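Local structure of aminopeptidase P; XAA-pro aminopeptidase (Streptococcus thermophilus, 3IL0) at residues Ala13-Ser18 / Thr121-Glu126; Leu23-Gln28 / Ala42-Thr47; Arg50-Thr55 / Gly69-Glu74; Glu92-Asp97 / Glu113-Ser118. The protein is probably a metal-dependent aminopeptidase of the M24B family that removes the N-terminal residue before a proline, the present chain being its N-terminal creatinase/prolidase-type domain without the catalytic domain. All blocks are in the same frame, centred on the assembly; numbering follows the deposited sequence.

Contact 1. Residues Ala13-Ser18 / Thr121-Glu126; sequences AKLVQS and TNFMEE
Lys-14 lays its aliphatic chain over one face of the Phe-123 ring, the two side chains sliding past each other in opposite directions. Its CG makes a CH-pi contact, 3.8 Å from the ring centroid, and CD follows above the middle of the ring. With CG anti to the backbone N (chi1 -169°), the lysine leaves helix 7-18 toward the short helix 123-128; the chain runs on across the ring, and bends at chi2 and chi4 leave the ammonium over the CG-CD2 side, toward the phenylalanine's own backbone. NZ ends 4.2 Å from the ring centroid and 32° off the normal, an off-centre cation-pi interaction. The same nitrogen meets Glu-126 OE1 at 3.3 Å in a salt bridge whose hydrogen bond is weak. Glu-126 crosses the lysine at about a right angle, bringing its CG within 3.4 Å of Lys-14 CE, so carbon packs on carbon beside the charged pair.

Other atoms of helix 7-18 approach the edge of the ring. Near its plane sit the backbone N of Leu-15 and Ser-18 OG, the latter 4.1 Å from Phe-123 CE2, while Leu-15 CD2 approaches Phe-123 CZ at 4.4 Å. Phe-11, one turn earlier, adds an edge-to-face ring contact, and Leu-20 touches both Leu-15 and Phe-123. The phenyl group is buried where the first and last helices of this chain meet.

Methylenes shield the aromatic face while the ammonium sits at the partly exposed side; the carboxylate and the pi cloud should both favour a protonated Lys-14, although the long, weak bond suggests a modest electrostatic grip.

Contact 2. Residues Leu23-Gln28 / Ala42-Thr47; sequences LLVTGQ and ATVFIT
Leu-24 and Thr-43 meet at an oblique angle, methyl against methyl, with Leu-24 CD1 3.6 Å from Thr-43 CG2. With CG anti to the nitrogen (chi1 174°), Leu-24 swings its CD1 branch across to strand 42-47, where it also comes 4.2 Å from Phe-45 CD1. Leu-24 and Phe-45 form the non-hydrogen-bonded pair between the strands, and their side chains share a sheet face packed against Ile-82 of helix 78-88.

On the other face Val-25 and Val-44 stand opposite each other as a hydrogen-bonded pair, their CB atoms 4.0 Å apart. Helix 28-35 closes over them, Asn-30 touching Val-25 and Ile-31 touching Val-44. Leu-23 and Ile-46 are the second hydrogen-bonded pair on this face.

Four backbone bonds fix the register, two at each of these pairs. The bond from Val-25 N to Val-44 O is almost straight at the hydrogen, 175° over 2.9 Å, and Phe-45 CA adds a CA-H...O contact to Leu-23 O at 3.5 Å.

With apolar side chains on both faces and helices over each, this antiparallel pair is the centre of the mixed sheet in the alpha/beta creatinase/prolidase N-terminal domain.

Contact 3. Residues Arg50-Thr55 / Gly69-Glu74; sequences RRLFLT and GFDIIE
Arg-51 and Phe-70 supply the aromatic contact: Arg-51 CB sits over the centre of the Phe-70 ring, 3.7 Å from its centroid and only 4° off the normal. Farther along, Arg-51 CD packs on Phe-70 CE2 at 3.7 Å, and Leu-52 O lies at the ring edge.

The polar grip is first the arginine's: CG stands beside the backbone N (chi1 -58°), and the extended chain beyond carries NH1 to donate to Gly-69 O at 3.2 Å. The bond lies in the plane of both groups, on a lone pair of the oxygen, and favours this rotation of the guanidinium; a glycerol, probably from the crystallisation liquor, lies nearby. Four backbone bonds then run along the strands, from Asp-71 N to Arg-51 O through Thr-55 N to Ile-73 O.

Apolar pairs flank the backbone. Leu-54 and Ile-73 lie side by side, Leu-54 CD2 being 4.0 Å from Ile-73 CB; Phe-53 and Ile-72 do likewise on the other face. Phe-53 CB also touches Phe-70 CD1 at 3.7 Å, and Ile-31 of helix 28-35 packs on Phe-53.

Parallel strands 51-55 and 71-74, joined through helix 60-66, make a beta-alpha-beta unit at one border of the sheet.

Contact 4. Residues Glu92-Asp97 / Glu113-Ser118; sequences ETIGFD and EGYTLS
Thr-116 OG1 donates a 2.6 Å hydrogen bond to Glu-92 OE2 at the start of a parallel strand pair belonging to a beta-alpha-beta unit, in which helix 102-111 connects strands 93-97 and 116-120. The carboxylate accepts through its anti lone pair, on the side away from its other oxygen. Although Glu-92 CB points away from the partner strand, a bend at chi2 (51°) curls the acid back to the threonine.

Beside this link, Thr-116 N donates to Glu-92 O, and the backbone bonds continue along the pair through Ile-94 N to Thr-116 O at 2.9 Å and Ser-118 N to Ile-94 O, ending with Phe-96 N to Ser-118 O. At Gly-95 the strands come close, with Gly-95 CA 3.2 Å from Ser-118 O in a CA-H...O contact.

Around the backbone, Ile-94 CB and Leu-117 CD2 meet at 4.2 Å, and Ile-94 CD1 reaches Tyr-115 CB. Phe-96 crosses Leu-117 at about a right angle, putting its CE2 3.7 Å from Leu-117 CB.

Farther out, Leu-108 of helix 102-111 backs both Phe-96 and Leu-117, while Val-86 of helix 78-88 packs on Ile-94 and Tyr-115. Asp-21 positions the strand's beginning: its OD2 accepts from the backbone N of both Glu-92 and Thr-93. The Thr-93 hydroxyl bonds to Gly-19 O, leaving its methyl CG2 to meet Thr-116 CB at 4.0 Å.

Overall arrangement
From the N terminus, helix 7-18 opens the long loop that contact 1 closes only at the last helix, and the other three contacts all fall within it. Contact 2 closes first, bringing strand 42-47 back antiparallel to strand 22-25 after helix 28-35. Contact 3 and then contact 4 follow in series, each closing a beta-alpha-beta loop; none of the loops cross. Contact 2 is the hub: strand 42-47 is hydrogen-bonded to strand 51-55 of contact 3, and strand 22-25 to strand 93-97 of contact 4. Contacts 3 and 4 thus occupy opposite ends of one sheet, centres 19 Å apart, while Leu-23 joins contact 2 to Phe-123 of contact 1.

Contact 1. Residues Ala13-Ser18 / Thr121-Glu126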
# COMPACT_ATOMS: atom_id res chain seq x y z
N ALA A 13 -9.40 -1.46 10.30
CA ALA A 13 -9.54 -1.09 11.70
C ALA A 13 -8.22 -0.49 12.26
O ALA A 13 -8.20 0.44 13.11
CB ALA A 13 -9.95 -2.32 12.48
N LYS A 14 -7.11 -1.03 11.78
CA LYS A 14 -5.81 -0.63 12.29
C LYS A 14 -5.51 0.78 11.78
O LYS A 14 -4.94 1.59 12.50
CB LYS A 14 -4.76 -1.67 11.91
CG LYS A 14 -3.39 -1.51 12.60
CD LYS A 14 -2.80 -2.92 13.03
CE LYS A 14 -1.89 -2.74 14.21
NZ LYS A 14 -0.68 -2.11 13.71
N LEU A 15 -6.00 1.09 10.57
CA LEU A 15 -5.84 2.43 9.99
C LEU A 15 -6.51 3.44 10.91
O LEU A 15 -5.92 4.48 11.28
CB LEU A 15 -6.42 2.51 8.54
CG LEU A 15 -5.62 2.09 7.32
CD1 LEU A 15 -6.30 2.38 5.90
CD2 LEU A 15 -4.24 2.83 7.42
N VAL A 16 -7.75 3.14 11.29
CA VAL A 16 -8.50 3.99 12.25
C VAL A 16 -7.71 4.12 13.57
O VAL A 16 -7.41 5.22 14.04
CB VAL A 16 -9.92 3.43 12.49
CG1 VAL A 16 -10.58 4.14 13.68
CG2 VAL A 16 -10.72 3.54 11.21
N GLN A 17 -7.32 2.99 14.15
CA GLN A 17 -6.61 3.01 15.42
C GLN A 17 -5.28 3.80 15.32
O GLN A 17 -4.88 4.51 16.24
CB GLN A 17 -6.40 1.56 15.91
CG GLN A 17 -5.12 1.30 16.69
CD GLN A 17 -4.97 2.11 18.02
OE1 GLN A 17 -5.73 1.91 19.00
NE2 GLN A 17 -3.91 2.96 18.07
N SER A 18 -4.62 3.73 14.18
CA SER A 18 -3.33 4.34 14.03
C SER A 18 -3.37 5.83 13.58
O SER A 18 -2.36 6.50 13.57
CB SER A 18 -2.55 3.49 13.04
OG SER A 18 -3.05 3.80 11.73
N THR A 121 5.82 1.11 13.08
CA THR A 121 6.55 -0.05 13.56
C THR A 121 5.71 -1.31 13.53
O THR A 121 4.71 -1.40 14.23
CB THR A 121 6.97 0.13 15.00
OG1 THR A 121 7.72 1.35 15.08
CG2 THR A 121 7.82 -1.02 15.46
N ASN A 122 6.15 -2.30 12.75
CA ASN A 122 5.48 -3.59 12.69
C ASN A 122 3.97 -3.56 12.43
O ASN A 122 3.26 -4.39 12.95
CB ASN A 122 5.73 -4.32 14.01
CG ASN A 122 7.16 -4.74 14.19
OD1 ASN A 122 7.97 -4.75 13.24
ND2 ASN A 122 7.49 -5.10 15.41
N PHE A 123 3.46 -2.60 11.68
CA PHE A 123 2.00 -2.52 11.45
C PHE A 123 1.48 -3.83 10.85
O PHE A 123 0.49 -4.40 11.30
CB PHE A 123 1.73 -1.38 10.47
CG PHE A 123 0.28 -1.17 10.09
CD1 PHE A 123 -0.35 -2.02 9.16
CD2 PHE A 123 -0.42 -0.07 10.59
CE1 PHE A 123 -1.66 -1.79 8.74
CE2 PHE A 123 -1.77 0.19 10.18
CZ PHE A 123 -2.39 -0.68 9.26
N MET A 124 2.19 -4.29 9.82
CA MET A 124 1.85 -5.53 9.10
C MET A 124 2.03 -6.79 9.90
O MET A 124 1.48 -7.83 9.52
CB MET A 124 2.66 -5.66 7.78
CG MET A 124 2.21 -4.65 6.66
SD MET A 124 0.56 -5.03 6.08
CE MET A 124 0.67 -6.84 5.96
N GLU A 125 2.81 -6.70 10.98
CA GLU A 125 3.22 -7.86 11.79
C GLU A 125 2.04 -8.57 12.45
O GLU A 125 1.95 -9.78 12.42
CB GLU A 125 4.27 -7.43 12.84
CG GLU A 125 5.40 -8.42 13.04
CD GLU A 125 5.42 -9.12 14.42
OE1 GLU A 125 5.62 -8.41 15.46
OE2 GLU A 125 5.30 -10.37 14.45
N GLU A 126 1.14 -7.80 13.05
CA GLU A 126 -0.10 -8.37 13.65
C GLU A 126 -0.97 -8.94 12.59
O GLU A 126 -1.46 -10.07 12.69
CB GLU A 126 -0.93 -7.33 14.38
CG GLU A 126 -0.62 -5.90 14.00
CD GLU A 126 0.74 -5.42 14.59
OE1 GLU A 126 0.75 -4.47 15.43
OE2 GLU A 126 1.79 -6.01 14.23

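Contact 2. Residues Leu23-Gln28 / Ala42-Thr47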
# COMPACT_ATOMS: atom_id res chain seq x y z
N LEU A 23 -1.65 3.57 4.07
CA LEU A 23 -0.41 2.89 4.30
C LEU A 23 0.14 2.42 2.98
O LEU A 23 -0.55 1.76 2.18
CB LEU A 23 -0.59 1.71 5.24
CG LEU A 23 0.72 1.09 5.77
CD1 LEU A 23 1.53 2.06 6.70
CD2 LEU A 23 0.41 -0.21 6.44
N LEU A 24 1.38 2.79 2.74
CA LEU A 24 2.11 2.26 1.64
C LEU A 24 2.72 0.93 2.15
O LEU A 24 3.39 0.91 3.17
CB LEU A 24 3.18 3.28 1.30
CG LEU A 24 4.19 2.88 0.25
CD1 LEU A 24 3.49 3.03 -1.09
CD2 LEU A 24 5.50 3.71 0.29
N VAL A 25 2.52 -0.14 1.39
CA VAL A 25 3.02 -1.48 1.69
C VAL A 25 3.95 -1.92 0.55
O VAL A 25 3.52 -2.07 -0.58
CB VAL A 25 1.84 -2.49 1.84
CG1 VAL A 25 2.35 -3.86 2.14
CG2 VAL A 25 0.86 -1.99 2.92
N THR A 26 5.23 -2.05 0.87
CA THR A 26 6.28 -2.55 0.00
C THR A 26 6.73 -3.83 0.72
O THR A 26 6.46 -4.02 1.94
CB THR A 26 7.43 -1.53 -0.03
OG1 THR A 26 7.70 -1.07 1.31
CG2 THR A 26 7.02 -0.30 -0.82
N GLY A 27 7.39 -4.73 0.00
CA GLY A 27 7.80 -6.02 0.61
C GLY A 27 6.89 -7.10 0.06
O GLY A 27 5.68 -7.04 0.28
N GLN A 28 7.47 -8.09 -0.64
CA GLN A 28 6.67 -9.12 -1.34
C GLN A 28 5.86 -9.93 -0.37
O GLN A 28 4.72 -10.30 -0.66
CB GLN A 28 7.53 -10.03 -2.24
CG GLN A 28 8.39 -11.08 -1.57
CD GLN A 28 9.39 -11.69 -2.55
OE1 GLN A 28 9.36 -12.89 -2.82
NE2 GLN A 28 10.29 -10.87 -3.07
N ALA A 42 5.31 -5.45 -7.21
CA ALA A 42 4.01 -4.91 -6.87
C ALA A 42 4.22 -3.86 -5.75
O ALA A 42 5.17 -3.98 -4.97
CB ALA A 42 3.05 -6.02 -6.41
N THR A 43 3.37 -2.81 -5.72
CA THR A 43 3.26 -1.88 -4.58
C THR A 43 1.80 -1.92 -4.21
O THR A 43 0.91 -2.03 -5.09
CB THR A 43 3.66 -0.41 -4.92
OG1 THR A 43 5.04 -0.35 -5.35
CG2 THR A 43 3.48 0.58 -3.68
N VAL A 44 1.53 -1.85 -2.91
CA VAL A 44 0.15 -1.77 -2.42
C VAL A 44 -0.04 -0.45 -1.69
O VAL A 44 0.88 0.04 -1.00
CB VAL A 44 -0.15 -2.97 -1.54
CG1 VAL A 44 -1.40 -2.76 -0.65
CG2 VAL A 44 -0.24 -4.18 -2.42
N PHE A 45 -1.22 0.12 -1.84
CA PHE A 45 -1.52 1.34 -1.18
C PHE A 45 -2.97 1.23 -0.76
O PHE A 45 -3.84 1.24 -1.60
CB PHE A 45 -1.28 2.54 -2.13
CG PHE A 45 -1.44 3.89 -1.45
CD1 PHE A 45 -0.45 4.38 -0.65
CD2 PHE A 45 -2.58 4.64 -1.63
CE1 PHE A 45 -0.59 5.62 -0.02
CE2 PHE A 45 -2.75 5.92 -1.00
CZ PHE A 45 -1.75 6.40 -0.22
N ILE A 46 -3.22 1.16 0.55
CA ILE A 46 -4.56 0.97 1.14
C ILE A 46 -4.96 2.21 1.95
O ILE A 46 -4.17 2.73 2.78
CB ILE A 46 -4.64 -0.33 2.04
CG1 ILE A 46 -4.36 -1.57 1.19
CG2 ILE A 46 -6.05 -0.53 2.70
CD1 ILE A 46 -4.29 -2.87 2.01
N THR A 47 -6.18 2.69 1.68
CA THR A 47 -6.83 3.77 2.43
C THR A 47 -8.13 3.23 3.16
O THR A 47 -8.51 2.06 3.03
CB THR A 47 -7.18 4.92 1.43
OG1 THR A 47 -8.37 4.57 0.71
CG2 THR A 47 -6.01 5.12 0.42

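Contact 3. Residues Arg50-Thr55 / Gly69-Glu74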
# COMPACT_ATOMS: atom_id res chain seq x y z
N ARG A 50 -9.95 2.76 -0.38
CA ARG A 50 -9.50 1.99 -1.54
C ARG A 50 -8.45 0.99 -1.18
O ARG A 50 -7.82 1.05 -0.12
CB ARG A 50 -8.90 2.88 -2.62
CG ARG A 50 -9.47 4.24 -2.76
CD ARG A 50 -8.91 4.87 -4.06
NE ARG A 50 -9.51 6.18 -4.27
CZ ARG A 50 -10.46 6.49 -5.15
NH1 ARG A 50 -10.98 5.60 -5.92
NH2 ARG A 50 -10.94 7.72 -5.21
N ARG A 51 -8.23 0.09 -2.11
CA ARG A 51 -7.12 -0.80 -2.05
C ARG A 51 -6.54 -0.78 -3.44
O ARG A 51 -7.22 -1.16 -4.40
CB ARG A 51 -7.59 -2.19 -1.69
CG ARG A 51 -8.33 -2.27 -0.38
CD ARG A 51 -8.41 -3.69 0.11
NE ARG A 51 -9.37 -3.72 1.20
CZ ARG A 51 -10.66 -4.03 1.07
NH1 ARG A 51 -11.17 -4.42 -0.08
NH2 ARG A 51 -11.43 -3.96 2.14
N LEU A 52 -5.29 -0.34 -3.55
CA LEU A 52 -4.63 -0.28 -4.83
C LEU A 52 -3.52 -1.30 -4.91
O LEU A 52 -2.73 -1.50 -3.97
CB LEU A 52 -4.05 1.11 -5.05
CG LEU A 52 -4.98 2.31 -5.00
CD1 LEU A 52 -4.20 3.56 -5.39
CD2 LEU A 52 -6.27 2.08 -5.91
N PHE A 53 -3.43 -1.94 -6.07
CA PHE A 53 -2.32 -2.84 -6.34
C PHE A 53 -1.65 -2.30 -7.58
O PHE A 53 -2.31 -2.15 -8.61
CB PHE A 53 -2.85 -4.28 -6.58
CG PHE A 53 -1.77 -5.28 -6.89
CD1 PHE A 53 -1.29 -6.13 -5.91
CD2 PHE A 53 -1.22 -5.36 -8.18
CE1 PHE A 53 -0.29 -7.05 -6.19
CE2 PHE A 53 -0.21 -6.25 -8.46
CZ PHE A 53 0.25 -7.12 -7.47
N LEU A 54 -0.36 -2.03 -7.51
CA LEU A 54 0.28 -1.36 -8.62
C LEU A 54 1.40 -2.21 -9.18
O LEU A 54 2.33 -2.59 -8.46
CB LEU A 54 0.78 0.06 -8.21
CG LEU A 54 -0.26 1.04 -7.62
CD1 LEU A 54 -0.11 1.18 -6.13
CD2 LEU A 54 -0.16 2.39 -8.25
N THR A 55 1.33 -2.49 -10.48
CA THR A 55 2.39 -3.21 -11.17
C THR A 55 2.58 -2.79 -12.66
O THR A 55 1.80 -2.03 -13.23
CB THR A 55 2.15 -4.72 -11.02
OG1 THR A 55 3.30 -5.43 -11.46
CG2 THR A 55 0.92 -5.15 -11.80
N GLY A 69 -10.31 -8.08 -4.40
CA GLY A 69 -10.51 -6.93 -3.46
C GLY A 69 -9.68 -5.66 -3.72
O GLY A 69 -9.68 -4.72 -2.93
N PHE A 70 -8.96 -5.67 -4.84
CA PHE A 70 -7.94 -4.68 -5.13
C PHE A 70 -8.13 -4.14 -6.50
O PHE A 70 -8.30 -4.85 -7.49
CB PHE A 70 -6.55 -5.28 -5.07
CG PHE A 70 -5.95 -5.21 -3.72
CD1 PHE A 70 -4.89 -4.37 -3.47
CD2 PHE A 70 -6.46 -5.96 -2.68
CE1 PHE A 70 -4.34 -4.30 -2.21
CE2 PHE A 70 -5.89 -5.89 -1.40
CZ PHE A 70 -4.84 -5.05 -1.18
N ASP A 71 -8.05 -2.84 -6.55
CA ASP A 71 -8.19 -2.13 -7.74
C ASP A 71 -6.81 -2.14 -8.35
O ASP A 71 -5.90 -1.53 -7.80
CB ASP A 71 -8.67 -0.76 -7.34
CG ASP A 71 -8.92 0.05 -8.49
OD1 ASP A 71 -8.02 0.06 -9.35
OD2 ASP A 71 -10.01 0.65 -8.54
N ILE A 72 -6.63 -2.88 -9.45
CA ILE A 72 -5.31 -3.09 -10.09
C ILE A 72 -4.97 -1.89 -10.98
O ILE A 72 -5.81 -1.46 -11.78
CB ILE A 72 -5.25 -4.38 -10.99
CG1 ILE A 72 -6.06 -5.55 -10.40
CG2 ILE A 72 -3.80 -4.79 -11.27
CD1 ILE A 72 -5.67 -6.04 -9.04
N ILE A 73 -3.76 -1.34 -10.85
CA ILE A 73 -3.33 -0.17 -11.60
C ILE A 73 -2.08 -0.53 -12.37
O ILE A 73 -1.04 -0.90 -11.81
CB ILE A 73 -3.03 1.08 -10.70
CG1 ILE A 73 -4.14 1.34 -9.67
CG2 ILE A 73 -2.83 2.31 -11.55
CD1 ILE A 73 -5.51 1.66 -10.24
N GLU A 74 -2.17 -0.42 -13.68
CA GLU A 74 -1.00 -0.62 -14.53
C GLU A 74 -0.14 0.61 -14.34
O GLU A 74 -0.62 1.72 -14.51
CB GLU A 74 -1.38 -0.84 -16.00
CG GLU A 74 -0.25 -1.51 -16.83
CD GLU A 74 -0.73 -2.09 -18.19
OE1 GLU A 74 -1.96 -2.14 -18.45
OE2 GLU A 74 0.15 -2.50 -18.99

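Contact 4. Residues Glu92-Asp97 / Glu113-Ser118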
# COMPACT_ATOMS: atom_id res chain seq x y z
N GLU A 92 -4.31 13.12 4.17
CA GLU A 92 -3.25 13.88 4.79
C GLU A 92 -2.03 13.08 5.33
O GLU A 92 -0.89 13.49 5.17
CB GLU A 92 -3.85 14.68 5.93
CG GLU A 92 -2.83 15.40 6.76
CD GLU A 92 -1.87 16.23 5.91
OE1 GLU A 92 -2.31 16.72 4.83
OE2 GLU A 92 -0.69 16.41 6.32
N THR A 93 -2.29 11.99 6.01
CA THR A 93 -1.29 11.25 6.68
C THR A 93 -1.15 9.86 6.03
O THR A 93 -2.05 8.98 6.07
CB THR A 93 -1.61 11.19 8.19
OG1 THR A 93 -2.70 10.31 8.41
CG2 THR A 93 -2.02 12.56 8.70
N ILE A 94 0.03 9.69 5.44
CA ILE A 94 0.44 8.48 4.74
C ILE A 94 1.43 7.73 5.66
O ILE A 94 2.47 8.24 6.07
CB ILE A 94 1.02 8.86 3.35
CG1 ILE A 94 0.02 9.76 2.61
CG2 ILE A 94 1.31 7.66 2.50
CD1 ILE A 94 0.58 10.33 1.27
N GLY A 95 1.04 6.54 6.08
CA GLY A 95 1.92 5.70 6.83
C GLY A 95 2.90 4.99 5.92
O GLY A 95 2.59 4.69 4.78
N PHE A 96 4.08 4.71 6.42
CA PHE A 96 5.03 3.82 5.67
C PHE A 96 5.79 2.98 6.69
O PHE A 96 5.86 3.34 7.83
CB PHE A 96 6.01 4.63 4.82
CG PHE A 96 6.95 5.51 5.66
CD1 PHE A 96 8.19 5.05 5.97
CD2 PHE A 96 6.54 6.79 6.11
CE1 PHE A 96 9.05 5.82 6.79
CE2 PHE A 96 7.34 7.54 6.90
CZ PHE A 96 8.65 7.06 7.23
N ASP A 97 6.35 1.87 6.25
CA ASP A 97 7.10 0.99 7.10
C ASP A 97 8.52 1.50 7.41
O ASP A 97 9.28 1.91 6.54
CB ASP A 97 7.10 -0.37 6.43
CG ASP A 97 7.91 -1.40 7.12
OD1 ASP A 97 8.33 -1.29 8.32
OD2 ASP A 97 8.23 -2.32 6.37
N GLU A 113 5.77 15.63 -0.92
CA GLU A 113 6.02 16.92 -0.26
C GLU A 113 4.67 17.59 0.01
O GLU A 113 3.81 17.59 -0.85
CB GLU A 113 6.88 17.79 -1.17
CG GLU A 113 7.86 18.64 -0.45
CD GLU A 113 8.82 19.35 -1.42
OE1 GLU A 113 10.07 19.09 -1.36
OE2 GLU A 113 8.31 20.17 -2.24
N GLY A 114 4.47 18.10 1.21
CA GLY A 114 3.20 18.71 1.58
C GLY A 114 2.22 17.83 2.31
O GLY A 114 1.18 18.33 2.78
N TYR A 115 2.50 16.52 2.37
CA TYR A 115 1.71 15.59 3.17
C TYR A 115 2.50 15.13 4.39
O TYR A 115 3.67 15.32 4.47
CB TYR A 115 1.33 14.37 2.31
CG TYR A 115 0.65 14.75 1.05
CD1 TYR A 115 -0.70 14.95 1.03
CD2 TYR A 115 1.38 14.99 -0.13
CE1 TYR A 115 -1.35 15.35 -0.12
CE2 TYR A 115 0.74 15.41 -1.28
CZ TYR A 115 -0.63 15.58 -1.26
OH TYR A 115 -1.36 15.96 -2.38
N THR A 116 1.85 14.49 5.34
CA THR A 116 2.51 14.05 6.55
C THR A 116 2.84 12.57 6.31
O THR A 116 1.93 11.77 6.06
CB THR A 116 1.53 14.21 7.76
OG1 THR A 116 1.16 15.60 7.88
CG2 THR A 116 2.13 13.75 9.07
N LEU A 117 4.12 12.24 6.32
CA LEU A 117 4.59 10.85 6.30
C LEU A 117 4.74 10.37 7.74
O LEU A 117 5.36 11.02 8.59
CB LEU A 117 5.93 10.74 5.55
CG LEU A 117 5.86 11.05 4.04
CD1 LEU A 117 7.27 11.07 3.43
CD2 LEU A 117 5.04 10.06 3.35
N SER A 118 4.17 9.21 8.02
CA SER A 118 4.09 8.71 9.38
C SER A 118 4.76 7.32 9.49
O SER A 118 4.25 6.34 8.98
CB SER A 118 2.62 8.61 9.77
OG SER A 118 2.46 7.65 10.81